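Local coordinates for protein zinc transport transcriptional regulator (Lactococcus lactis subsp. lactis, PDB 5YHY) that probably regulates transcription by binding DNA in response to zinc, as a dimeric winged helix-turn-helix protein of the MarR family, at residues Asn6-Asp9 against Gln10-Thr14; Met45-Glu49 against Gln50-Asn54; Ala55-Ala58 against Glu59-Ile63; Trp95-Thr98 against Glu99-Pro103; Glu132-Ser135 against Lys136-Ala140. The protein carries 1 engineered substitution. All coordinates share one frame; numbering follows the deposited sequence.

Contact 1: residues Asn6-Asp9 against Gln10-Thr14; sequences NQID and QFLGT
The amide groups of Q10, F11, L12 and G13 reach back four residues to the carbonyls of N6, Q7, I8 and D9, which makes the two segments consecutive turns of helix 4-19. The bond from Q10 N to N6 O is 2.9 Å long, and its N-H...O angle is 161°. At the far end G13 N lies 3.1 Å from D9 O.

Among the side chains, I8 and L12 run side by side and point the same way, with I8 CG2 touching L12 CD1 at 3.9 Å. With chi1 at -67°, I8 CG2 stands opposite the backbone N, on the side where L12 CD1 lies. L12 also leans over the preceding turn, its CG 3.4 Å from I8 O. F11 swings its ring away from the first segment; F11 CB is 3.3 Å from Q7 O, and I8 O lies near the plane of the F11 ring, at its edge. Q10 lays the start of an extended chain over the first carbonyl, CG 3.3 Å from N6 O.

Beyond these turns, F11 packs on T142 and L12 on Y119 of the second subunit, while Q7 OE1 bonds to S135 of that subunit and Q7 NE2 to M2 O of its own chain. The arrangement is that of a regular amphipathic helix whose F11 and L12 pack on the second subunit, consistent with the helical dimerisation region of MarR proteins.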
loop_
_atom_site.group_PDB
_atom_site.type_symbol
_atom_site.label_atom_id
_atom_site.label_comp_id
_atom_site.label_asym_id
_atom_site.label_seq_id
_atom_site.Cartn_x
_atom_site.Cartn_y
_atom_site.Cartn_z
ATOM N N ASN A 6 -12.345 7.519 -9.631
ATOM C CA ASN A 6 -11.261 6.951 -10.403
ATOM C C ASN A 6 -9.905 7.481 -9.944
ATOM O O ASN A 6 -8.937 6.732 -9.876
ATOM C CB ASN A 6 -11.487 7.199 -11.890
ATOM C CG ASN A 6 -12.506 6.246 -12.471
ATOM O OD1 ASN A 6 -12.487 5.052 -12.167
ATOM N ND2 ASN A 6 -13.411 6.764 -13.291
ATOM N N GLN A 7 -9.861 8.754 -9.573
ATOM C CA GLN A 7 -8.623 9.338 -9.049
ATOM C C GLN A 7 -8.210 8.638 -7.761
ATOM O O GLN A 7 -7.018 8.380 -7.522
ATOM C CB GLN A 7 -8.807 10.823 -8.742
ATOM C CG GLN A 7 -9.120 11.718 -9.921
ATOM C CD GLN A 7 -9.216 13.159 -9.490
ATOM O OE1 GLN A 7 -8.478 13.599 -8.593
ATOM N NE2 GLN A 7 -10.159 13.899 -10.088
ATOM N N ILE A 8 -9.191 8.348 -6.913
ATOM C CA ILE A 8 -8.893 7.655 -5.659
ATOM C C ILE A 8 -8.352 6.259 -5.940
ATOM O O ILE A 8 -7.349 5.837 -5.348
ATOM C CB ILE A 8 -10.131 7.590 -4.742
ATOM C CG1 ILE A 8 -10.498 9.002 -4.256
ATOM C CG2 ILE A 8 -9.875 6.659 -3.553
ATOM C CD1 ILE A 8 -11.920 9.099 -3.722
ATOM N N ASP A 9 -9.018 5.552 -6.851
ATOM C CA ASP A 9 -8.609 4.202 -7.243
ATOM C C ASP A 9 -7.158 4.199 -7.723
ATOM O O ASP A 9 -6.348 3.366 -7.296
ATOM C CB ASP A 9 -9.544 3.714 -8.354
ATOM C CG ASP A 9 -9.426 2.224 -8.622
ATOM O OD1 ASP A 9 -9.223 1.443 -7.670
ATOM O OD2 ASP A 9 -9.560 1.834 -9.803
ATOM N N GLN A 10 -6.821 5.154 -8.581
ATOM C CA GLN A 10 -5.473 5.237 -9.130
ATOM C C GLN A 10 -4.433 5.617 -8.078
ATOM O O GLN A 10 -3.325 5.093 -8.082
ATOM C CB GLN A 10 -5.429 6.179 -10.329
ATOM C CG GLN A 10 -6.228 5.634 -11.503
ATOM C CD GLN A 10 -6.075 6.456 -12.764
ATOM O OE1 GLN A 10 -5.205 7.329 -12.859
ATOM N NE2 GLN A 10 -6.924 6.175 -13.751
ATOM N N PHE A 11 -4.809 6.522 -7.176
ATOM C CA PHE A 11 -3.935 6.912 -6.087
ATOM C C PHE A 11 -3.582 5.713 -5.212
ATOM O O PHE A 11 -2.438 5.530 -4.820
ATOM C CB PHE A 11 -4.600 8.002 -5.238
ATOM C CG PHE A 11 -3.880 8.280 -3.954
ATOM C CD1 PHE A 11 -2.708 9.007 -3.954
ATOM C CD2 PHE A 11 -4.380 7.817 -2.752
ATOM C CE1 PHE A 11 -2.042 9.269 -2.774
ATOM C CE2 PHE A 11 -3.718 8.078 -1.573
ATOM C CZ PHE A 11 -2.547 8.802 -1.588
ATOM N N LEU A 12 -4.577 4.898 -4.894
ATOM C CA LEU A 12 -4.347 3.759 -4.025
ATOM C C LEU A 12 -3.485 2.730 -4.736
ATOM O O LEU A 12 -2.662 2.069 -4.106
ATOM C CB LEU A 12 -5.667 3.164 -3.551
ATOM C CG LEU A 12 -6.383 4.125 -2.609
ATOM C CD1 LEU A 12 -7.795 3.641 -2.316
ATOM C CD2 LEU A 12 -5.572 4.295 -1.320
ATOM N N GLY A 13 -3.653 2.631 -6.051
ATOM C CA GLY A 13 -2.767 1.808 -6.867
ATOM C C GLY A 13 -1.312 2.251 -6.765
ATOM O O GLY A 13 -0.410 1.427 -6.577
ATOM N N THR A 14 -1.082 3.556 -6.878
ATOM C CA THR A 14 0.257 4.115 -6.730
ATOM C C THR A 14 0.862 3.736 -5.382
ATOM O O THR A 14 2.029 3.340 -5.299
ATOM C CB THR A 14 0.227 5.644 -6.869
ATOM O OG1 THR A 14 -0.246 5.988 -8.177
ATOM C CG2 THR A 14 1.615 6.229 -6.663
#

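Contact 2: residues Met45-Glu49 against Gln50-Asn54; sequences MLLAE and QISTN
L46 and Q50 are joined by a main-chain hydrogen bond from Q50 N back to L46 O. It is 2.9 Å long, with the donor in the carbonyl plane, and L46 O also takes E49 N at 3.0 Å, so two amides share one acceptor.

A second polar group gathers at Q50 O. The hydroxyl of S52 donates to it at 2.7 Å, approaching from above the carbonyl plane, 52° out of it. S52 carries OG beside its own backbone N (chi1 -54°), which turns the hydroxyl back to Q50 O. The CA-H of L47 points at the same oxygen, with L47 CA 3.4 Å from Q50 O and an angle of 163° at the hydrogen.

Apolar contact comes from L47, which places CD2 against S52 CB at 3.7 Å. L46 lies near the hydroxyl instead, its CG 4.1 Å from S52 OG. Further along, T53 OG1 caps K56 N at the start of helix 54-61.

The small, buried S52 thus meets hydrocarbon with its CB while its hydroxyl is spent on a local carbonyl; this pairing satisfies the buried hydroxyl locally and probably helps to hold the turn.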
loop_
_atom_site.group_PDB
_atom_site.type_symbol
_atom_site.label_atom_id
_atom_site.label_comp_id
_atom_site.label_asym_id
_atom_site.label_seq_id
_atom_site.Cartn_x
_atom_site.Cartn_y
_atom_site.Cartn_z
ATOM N N MET A 45 15.878 3.891 17.507
ATOM C CA MET A 45 15.630 5.329 17.584
ATOM C C MET A 45 15.383 5.793 19.004
ATOM O O MET A 45 15.842 6.857 19.405
ATOM C CB MET A 45 14.441 5.741 16.705
ATOM C CG MET A 45 14.769 5.799 15.234
ATOM S SD MET A 45 13.368 6.318 14.211
ATOM C CE MET A 45 12.956 7.893 14.937
ATOM N N LEU A 46 14.631 5.005 19.765
ATOM C CA LEU A 46 14.345 5.358 21.138
ATOM C C LEU A 46 15.638 5.367 21.973
ATOM O O LEU A 46 15.883 6.290 22.748
ATOM C CB LEU A 46 13.303 4.396 21.721
ATOM C CG LEU A 46 12.922 4.631 23.174
ATOM C CD1 LEU A 46 12.432 6.057 23.389
ATOM C CD2 LEU A 46 11.865 3.618 23.622
ATOM N N LEU A 47 16.471 4.347 21.787
ATOM C CA LEU A 47 17.694 4.219 22.578
ATOM C C LEU A 47 18.727 5.288 22.225
ATOM O O LEU A 47 19.558 5.647 23.062
ATOM C CB LEU A 47 18.291 2.816 22.439
ATOM C CG LEU A 47 17.383 1.701 22.959
ATOM C CD1 LEU A 47 18.128 0.373 22.845
ATOM C CD2 LEU A 47 16.955 1.963 24.398
ATOM N N ALA A 48 18.670 5.795 20.996
ATOM C CA ALA A 48 19.545 6.894 20.583
ATOM C C ALA A 48 19.236 8.138 21.410
ATOM O O ALA A 48 20.103 8.980 21.653
ATOM C CB ALA A 48 19.365 7.186 19.096
ATOM N N GLU A 49 17.987 8.236 21.839
ATOM C CA GLU A 49 17.490 9.368 22.602
ATOM C C GLU A 49 17.700 9.167 24.101
ATOM O O GLU A 49 18.070 10.098 24.815
ATOM C CB GLU A 49 16.004 9.551 22.284
ATOM C CG GLU A 49 15.300 10.647 23.039
ATOM C CD GLU A 49 13.829 10.713 22.667
ATOM O OE1 GLU A 49 13.026 9.965 23.268
ATOM O OE2 GLU A 49 13.480 11.492 21.757
ATOM N N GLN A 50 17.483 7.940 24.570
ATOM C CA GLN A 50 17.528 7.638 25.999
ATOM C C GLN A 50 17.774 6.156 26.258
ATOM O O GLN A 50 17.065 5.310 25.723
ATOM C CB GLN A 50 16.201 8.016 26.659
ATOM C CG GLN A 50 16.068 9.476 27.058
ATOM C CD GLN A 50 16.806 9.800 28.344
ATOM O OE1 GLN A 50 17.957 10.246 28.319
ATOM N NE2 GLN A 50 16.143 9.583 29.479
ATOM N N ILE A 51 18.759 5.847 27.096
ATOM C CA ILE A 51 18.911 4.486 27.610
ATOM C C ILE A 51 17.616 4.104 28.328
ATOM O O ILE A 51 17.085 4.890 29.116
ATOM C CB ILE A 51 20.103 4.389 28.586
ATOM C CG1 ILE A 51 21.421 4.542 27.823
ATOM C CG2 ILE A 51 20.065 3.079 29.350
ATOM C CD1 ILE A 51 22.644 4.612 28.723
ATOM N N SER A 52 17.096 2.905 28.061
ATOM C CA SER A 52 15.742 2.582 28.485
ATOM C C SER A 52 15.572 1.152 28.977
ATOM O O SER A 52 16.241 0.237 28.499
ATOM C CB SER A 52 14.761 2.790 27.320
ATOM O OG SER A 52 14.863 4.086 26.755
ATOM N N THR A 53 14.644 0.967 29.908
ATOM C CA THR A 53 14.226 -0.365 30.340
ATOM C C THR A 53 13.248 -1.020 29.359
ATOM O O THR A 53 12.684 -0.353 28.484
ATOM C CB THR A 53 13.517 -0.297 31.705
ATOM O OG1 THR A 53 12.310 0.467 31.565
ATOM C CG2 THR A 53 14.414 0.362 32.747
ATOM N N ASN A 54 13.029 -2.324 29.519
ATOM C CA ASN A 54 12.002 -3.008 28.738
ATOM C C ASN A 54 10.658 -2.311 28.912
ATOM O O ASN A 54 9.912 -2.134 27.947
ATOM C CB ASN A 54 11.850 -4.468 29.170
ATOM C CG ASN A 54 13.009 -5.331 28.738
ATOM O OD1 ASN A 54 14.165 -4.994 28.972
ATOM N ND2 ASN A 54 12.704 -6.457 28.105
#

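Contact 3: residues Ala55-Ala58 against Glu59-Ile63; sequences AKIA and EKLKI
K56 lies alongside E59 and K60, its chain bent twice (chi2 63°, chi3 58°) so that it curls forward instead of extending from the helix. The bend brings K56 NZ 2.9 Å from E59 OE1, a salt bridge that uses the syn lone pair of the carboxylate oxygen. The aliphatic part of the lysine packs at the same time, K56 CD lying 3.8 Å from K60 CG. The two ammonium groups stay apart, K56 NZ and K60 NZ being 6.0 Å from each other.

On the inner side the buried I57 and its neighbour L61 lie side by side, pointing the same way, with I57 CG2 against L61 CD1 at 3.9 Å. I57 packs on I43 of helix 38-49 and on V68 and L72 of helix 65-77; L61 also meets I43.

Helical bonds from E59, K60 and L61 to A55, K56 and I57 hold the last turns. The chain then closes in a Schellman motif: K62 takes positive phi, I63 N bonds to A58 O at 3.2 Å on a lone pair in the carbonyl plane, and the bond from K62 N to E59 O is weak at 3.4 Å.

Polar and apolar work is thus divided between two faces. The exposed face carries a salt bridge that probably offsets part of the charge of its neighbouring lysines, while I57 and L61 turn hydrocarbon to the neighbouring helices within the helix-turn-helix domain.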
loop_
_atom_site.group_PDB
_atom_site.type_symbol
_atom_site.label_atom_id
_atom_site.label_comp_id
_atom_site.label_asym_id
_atom_site.label_seq_id
_atom_site.Cartn_x
_atom_site.Cartn_y
_atom_site.Cartn_z
ATOM N N ALA A 55 10.350 -1.934 30.151
ATOM C CA ALA A 55 9.068 -1.288 30.453
ATOM C C ALA A 55 8.920 0.038 29.728
ATOM O O ALA A 55 7.867 0.323 29.158
ATOM C CB ALA A 55 8.907 -1.087 31.957
ATOM N N LYS A 56 9.984 0.836 29.735
ATOM C CA LYS A 56 9.974 2.135 29.081
ATOM C C LYS A 56 9.798 1.987 27.569
ATOM O O LYS A 56 9.082 2.766 26.932
ATOM C CB LYS A 56 11.262 2.895 29.408
ATOM C CG LYS A 56 11.426 4.214 28.680
ATOM C CD LYS A 56 10.336 5.204 29.058
ATOM C CE LYS A 56 10.309 5.470 30.551
ATOM N NZ LYS A 56 9.381 6.592 30.882
ATOM N N ILE A 57 10.439 0.972 26.995
ATOM C CA ILE A 57 10.293 0.724 25.569
ATOM C C ILE A 57 8.843 0.386 25.206
ATOM O O ILE A 57 8.298 0.908 24.231
ATOM C CB ILE A 57 11.238 -0.388 25.082
ATOM C CG1 ILE A 57 12.697 0.045 25.261
ATOM C CG2 ILE A 57 10.969 -0.699 23.620
ATOM C CD1 ILE A 57 13.704 -1.097 25.055
ATOM N N ALA A 58 8.224 -0.498 25.989
ATOM C CA ALA A 58 6.835 -0.882 25.757
ATOM C C ALA A 58 5.916 0.325 25.879
ATOM O O ALA A 58 4.981 0.488 25.095
ATOM C CB ALA A 58 6.397 -1.982 26.743
ATOM N N GLU A 59 6.195 1.163 26.870
ATOM C CA GLU A 59 5.392 2.355 27.109
ATOM C C GLU A 59 5.491 3.306 25.916
ATOM O O GLU A 59 4.477 3.783 25.394
ATOM C CB GLU A 59 5.883 3.054 28.379
ATOM C CG GLU A 59 5.188 4.374 28.687
ATOM C CD GLU A 59 5.941 5.185 29.725
ATOM O OE1 GLU A 59 7.094 5.574 29.449
ATOM O OE2 GLU A 59 5.391 5.428 30.819
ATOM N N LYS A 60 6.719 3.587 25.497
ATOM C CA LYS A 60 6.969 4.600 24.473
ATOM C C LYS A 60 6.467 4.181 23.101
ATOM O O LYS A 60 5.933 4.997 22.347
ATOM C CB LYS A 60 8.469 4.899 24.381
ATOM C CG LYS A 60 9.014 5.763 25.503
ATOM C CD LYS A 60 8.778 7.237 25.211
ATOM C CE LYS A 60 9.740 8.118 26.000
ATOM N NZ LYS A 60 9.525 9.569 25.711
ATOM N N LEU A 61 6.659 2.912 22.761
ATOM C CA LEU A 61 6.298 2.433 21.437
ATOM C C LEU A 61 4.868 1.903 21.397
ATOM O O LEU A 61 4.370 1.527 20.333
ATOM C CB LEU A 61 7.277 1.351 20.956
ATOM C CG LEU A 61 8.739 1.779 20.817
ATOM C CD1 LEU A 61 9.542 0.643 20.205
ATOM C CD2 LEU A 61 8.874 3.044 19.979
ATOM N N LYS A 62 4.222 1.876 22.558
ATOM C CA LYS A 62 2.842 1.418 22.669
ATOM C C LYS A 62 2.683 -0.012 22.172
ATOM O O LYS A 62 1.756 -0.324 21.425
ATOM C CB LYS A 62 1.893 2.363 21.915
ATOM C CG LYS A 62 1.911 3.781 22.448
ATOM C CD LYS A 62 0.796 4.614 21.818
ATOM C CE LYS A 62 0.577 5.915 22.580
ATOM N NZ LYS A 62 1.701 6.865 22.391
ATOM N N ILE A 63 3.594 -0.880 22.596
ATOM C CA ILE A 63 3.534 -2.298 22.232
ATOM C C ILE A 63 3.680 -3.153 23.485
ATOM O O ILE A 63 3.987 -2.639 24.555
ATOM C CB ILE A 63 4.619 -2.688 21.215
ATOM C CG1 ILE A 63 6.001 -2.351 21.776
ATOM C CG2 ILE A 63 4.371 -1.996 19.868
ATOM C CD1 ILE A 63 7.153 -2.657 20.819
#

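Contact 4: residues Trp95-Thr98 against Glu99-Pro103; sequences WSLT and EKAVP
T98, L97 and A101 carry most of this corner, where the chain leaves strand 93-97 and turns into the approach to helix 102-123. T98 acts through its carbonyl. A101 N donates to T98 O at 2.9 Å, coming from well above the carbonyl plane, 58° out of it, with an N-H...O angle of 143°. V102 N reaches the same oxygen over 3.5 Å in a weak bond, and the methyl carbon A101 CB comes within 3.5 Å of T98 O. T98 O thus takes two amides, one strongly and one weakly, where the chain passes from extended to helical backbone angles; E99, K100 and A101 already have the latter, though they lack the regular bonds.

The T98 side chain sets OG1 between its backbone N and carbonyl carbon (chi1 64°). There OG1 lies 3.6 Å from K100 CB, but its hydrogen bond goes to E79 O, and the ammonium of K100 similarly binds Q78 O; both ties lead to the chain just before strand 81-85.

L97 supplies the apolar half. Its CB points at the incoming turn, and one branch, CD2, meets A101 CB at 3.9 Å. The other, CD1, stands 4.5 Å from V102 CG2, a looser touch. The same leucine packs on L44, L47 and A48 of helix 38-49, and A101 on L80.

This is the exit from the wing of a winged helix-turn-helix domain, where the second wing strand passes into the long helix that carries the zinc ligands H108 and H112.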
loop_
_atom_site.group_PDB
_atom_site.type_symbol
_atom_site.label_atom_id
_atom_site.label_comp_id
_atom_site.label_asym_id
_atom_site.label_seq_id
_atom_site.Cartn_x
_atom_site.Cartn_y
_atom_site.Cartn_z
ATOM N N TRP A 95 18.892 -0.805 28.395
ATOM C CA TRP A 95 19.413 -1.063 27.059
ATOM C C TRP A 95 19.980 0.188 26.440
ATOM O O TRP A 95 19.396 1.271 26.566
ATOM C CB TRP A 95 18.308 -1.618 26.160
ATOM C CG TRP A 95 17.809 -2.932 26.649
ATOM C CD1 TRP A 95 16.736 -3.152 27.454
ATOM C CD2 TRP A 95 18.393 -4.217 26.399
ATOM N NE1 TRP A 95 16.597 -4.497 27.704
ATOM C CE2 TRP A 95 17.603 -5.173 27.064
ATOM C CE3 TRP A 95 19.501 -4.651 25.662
ATOM C CZ2 TRP A 95 17.890 -6.538 27.027
ATOM C CZ3 TRP A 95 19.777 -6.000 25.620
ATOM C CH2 TRP A 95 18.977 -6.929 26.296
ATOM N N SER A 96 21.117 0.034 25.769
ATOM C CA SER A 96 21.723 1.130 25.024
ATOM C C SER A 96 22.206 0.675 23.652
ATOM O O SER A 96 22.371 -0.522 23.401
ATOM C CB SER A 96 22.873 1.741 25.824
ATOM O OG SER A 96 23.845 0.761 26.109
ATOM N N LEU A 97 22.429 1.635 22.758
ATOM C CA LEU A 97 22.969 1.334 21.443
ATOM C C LEU A 97 24.431 0.923 21.546
ATOM O O LEU A 97 25.157 1.406 22.413
ATOM C CB LEU A 97 22.904 2.567 20.544
ATOM C CG LEU A 97 21.523 3.129 20.233
ATOM C CD1 LEU A 97 21.683 4.230 19.196
ATOM C CD2 LEU A 97 20.629 2.021 19.709
ATOM N N THR A 98 24.843 0.037 20.653
ATOM C CA THR A 98 26.265 -0.178 20.396
ATOM C C THR A 98 26.695 0.831 19.334
ATOM O O THR A 98 25.854 1.431 18.661
ATOM C CB THR A 98 26.547 -1.598 19.889
ATOM O OG1 THR A 98 25.919 -1.799 18.617
ATOM C CG2 THR A 98 26.049 -2.644 20.894
ATOM N N GLU A 99 28.001 1.031 19.173
ATOM C CA GLU A 99 28.468 1.957 18.140
ATOM C C GLU A 99 27.967 1.553 16.754
ATOM O O GLU A 99 27.663 2.409 15.921
ATOM C CB GLU A 99 29.998 2.066 18.151
ATOM C CG GLU A 99 30.524 3.333 18.818
ATOM C CD GLU A 99 29.938 4.614 18.226
ATOM O OE1 GLU A 99 29.709 4.673 16.995
ATOM O OE2 GLU A 99 29.696 5.566 18.999
ATOM N N LYS A 100 27.873 0.250 16.509
ATOM C CA LYS A 100 27.364 -0.273 15.246
ATOM C C LYS A 100 25.984 0.316 14.919
ATOM O O LYS A 100 25.659 0.574 13.757
ATOM C CB LYS A 100 27.282 -1.800 15.326
ATOM C CG LYS A 100 26.723 -2.507 14.097
ATOM C CD LYS A 100 26.704 -4.019 14.321
ATOM C CE LYS A 100 25.976 -4.758 13.214
ATOM N NZ LYS A 100 26.091 -6.247 13.358
ATOM N N ALA A 101 25.182 0.537 15.957
ATOM C CA ALA A 101 23.787 0.936 15.778
ATOM C C ALA A 101 23.584 2.431 15.589
ATOM O O ALA A 101 22.539 2.862 15.093
ATOM C CB ALA A 101 22.948 0.456 16.958
ATOM N N VAL A 102 24.569 3.219 15.999
ATOM C CA VAL A 102 24.456 4.671 15.956
ATOM C C VAL A 102 24.053 5.186 14.566
ATOM O O VAL A 102 23.091 5.935 14.444
ATOM C CB VAL A 102 25.748 5.341 16.467
ATOM C CG1 VAL A 102 25.713 6.840 16.217
ATOM C CG2 VAL A 102 25.926 5.043 17.947
ATOM N N PRO A 103 24.776 4.780 13.509
ATOM C CA PRO A 103 24.362 5.288 12.194
ATOM C C PRO A 103 23.037 4.696 11.707
ATOM O O PRO A 103 22.337 5.344 10.921
ATOM C CB PRO A 103 25.510 4.858 11.272
ATOM C CG PRO A 103 26.131 3.671 11.967
ATOM C CD PRO A 103 26.022 3.994 13.434
#

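Contact 5: residues Glu132-Ser135 against Lys136-Ala140; sequences EVIS and KFLSA
Helix 128-144, the last helix of the chain and part of the dimer interface, holds this contact in two successive turns. E132 to S135 offer their carbonyls to the amides of K136 to S139, all four bonds being regular. The shortest, L138 N to I134 O, is 2.8 Å, and the donor lies nearly along the C=O axis.

On the buried face I134 and L138 point the same way, I134 CG2 touching L138 CD1 at 4.0 Å. L138 keeps CG beside its backbone N (chi1 -67°), which lays that atom 3.4 Å from I134 O. The ring of F137 leads away from the first turn; its CB remains 3.3 Å from I134 O, and that oxygen sits near the ring plane, at the edge.

A water donates to S135 OG at 2.9 Å and is also hydrogen-bonded to S139 OG at 2.7 Å, bridging hydroxyls one turn apart that do not meet directly. S135 OG also bonds to Q7 of the second subunit, which places this bridge beside the subunit contact.

E132 and K136 carry opposite charges, yet E132 OE2 and K136 NZ stay 5.9 Å apart. I134 packs on F137 of the second subunit and F137 on I134 of that subunit, a reciprocal exchange typical of the two-fold, helix-against-helix dimerisation region of MarR regulators.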
loop_
_atom_site.group_PDB
_atom_site.type_symbol
_atom_site.label_atom_id
_atom_site.label_comp_id
_atom_site.label_asym_id
_atom_site.label_seq_id
_atom_site.Cartn_x
_atom_site.Cartn_y
_atom_site.Cartn_z
ATOM N N GLU A 132 -9.109 20.822 6.712
ATOM C CA GLU A 132 -10.249 20.149 7.326
ATOM C C GLU A 132 -10.967 19.236 6.327
ATOM O O GLU A 132 -11.357 18.115 6.679
ATOM C CB GLU A 132 -11.231 21.169 7.901
ATOM C CG GLU A 132 -12.347 20.525 8.703
ATOM C CD GLU A 132 -13.227 21.548 9.400
ATOM O OE1 GLU A 132 -13.309 22.702 8.915
ATOM O OE2 GLU A 132 -13.833 21.199 10.438
ATOM N N VAL A 133 -11.139 19.714 5.092
ATOM C CA VAL A 133 -11.755 18.904 4.043
ATOM C C VAL A 133 -10.914 17.648 3.803
ATOM O O VAL A 133 -11.432 16.531 3.786
ATOM C CB VAL A 133 -11.903 19.688 2.721
ATOM C CG1 VAL A 133 -12.352 18.769 1.593
ATOM C CG2 VAL A 133 -12.898 20.837 2.903
ATOM N N ILE A 134 -9.615 17.845 3.612
ATOM C CA ILE A 134 -8.704 16.724 3.399
ATOM C C ILE A 134 -8.764 15.744 4.572
ATOM O O ILE A 134 -8.832 14.531 4.386
ATOM C CB ILE A 134 -7.268 17.209 3.185
ATOM C CG1 ILE A 134 -7.186 18.044 1.907
ATOM C CG2 ILE A 134 -6.306 16.013 3.100
ATOM C CD1 ILE A 134 -5.907 18.894 1.800
ATOM N N SER A 135 -8.740 16.276 5.789
ATOM C CA SER A 135 -8.771 15.429 6.981
ATOM C C SER A 135 -10.046 14.585 7.064
ATOM O O SER A 135 -9.989 13.384 7.364
ATOM C CB SER A 135 -8.622 16.295 8.239
ATOM O OG SER A 135 -8.653 15.509 9.415
ATOM N N LYS A 136 -11.191 15.210 6.800
ATOM C CA LYS A 136 -12.467 14.497 6.797
ATOM C C LYS A 136 -12.462 13.399 5.745
ATOM O O LYS A 136 -12.909 12.284 6.011
ATOM C CB LYS A 136 -13.634 15.466 6.575
ATOM C CG LYS A 136 -13.874 16.349 7.792
ATOM C CD LYS A 136 -15.061 17.282 7.599
ATOM C CE LYS A 136 -16.378 16.539 7.723
ATOM N NZ LYS A 136 -17.534 17.486 7.741
ATOM N N PHE A 137 -11.927 13.723 4.572
ATOM C CA PHE A 137 -11.773 12.750 3.502
ATOM C C PHE A 137 -10.909 11.556 3.940
ATOM O O PHE A 137 -11.293 10.392 3.767
ATOM C CB PHE A 137 -11.162 13.417 2.258
ATOM C CG PHE A 137 -10.825 12.439 1.175
ATOM C CD1 PHE A 137 -11.833 11.890 0.394
ATOM C CD2 PHE A 137 -9.513 12.065 0.949
ATOM C CE1 PHE A 137 -11.535 10.977 -0.588
ATOM C CE2 PHE A 137 -9.210 11.142 -0.043
ATOM C CZ PHE A 137 -10.226 10.604 -0.803
ATOM N N LEU A 138 -9.738 11.840 4.494
ATOM C CA LEU A 138 -8.837 10.769 4.895
ATOM C C LEU A 138 -9.445 9.898 5.980
ATOM O O LEU A 138 -9.276 8.681 5.967
ATOM C CB LEU A 138 -7.494 11.318 5.364
ATOM C CG LEU A 138 -6.667 11.976 4.264
ATOM C CD1 LEU A 138 -5.400 12.524 4.899
ATOM C CD2 LEU A 138 -6.352 10.976 3.163
ATOM N N SER A 139 -10.121 10.530 6.939
ATOM C CA SER A 139 -10.750 9.792 8.029
ATOM C C SER A 139 -11.803 8.835 7.494
ATOM O O SER A 139 -11.853 7.671 7.890
ATOM C CB SER A 139 -11.367 10.764 9.031
ATOM O OG SER A 139 -10.347 11.447 9.732
ATOM N N ALA A 140 -12.622 9.325 6.570
ATOM C CA ALA A 140 -13.698 8.519 6.005
ATOM C C ALA A 140 -13.144 7.388 5.158
ATOM O O ALA A 140 -13.627 6.253 5.223
ATOM C CB ALA A 140 -14.635 9.384 5.180
HETATM O O HOH W 1 -10.937 14.045 10.317
#

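The five contacts fall into two groups at opposite ends of the elongated chain. Contacts 1 and 5 meet in the dimerisation region, where I8 CD1 touches F137 CE1 at 3.7 Å, and both face the second subunit. Contacts 2, 3 and 4 lie in the winged helix-turn-helix domain; the centres of contacts 1 and 2 are about 39 Å apart. Contact 2 is the hub: L46 CD2 packs on K60 CB of contact 3 at 3.7 Å, and S52 O probably bonds to W95 N of contact 4 at 2.9 Å. The zinc ion, bound by E24, H42, H108 and H112, lies about 9 Å from the side chain of L61 and about 11 Å from that of L46.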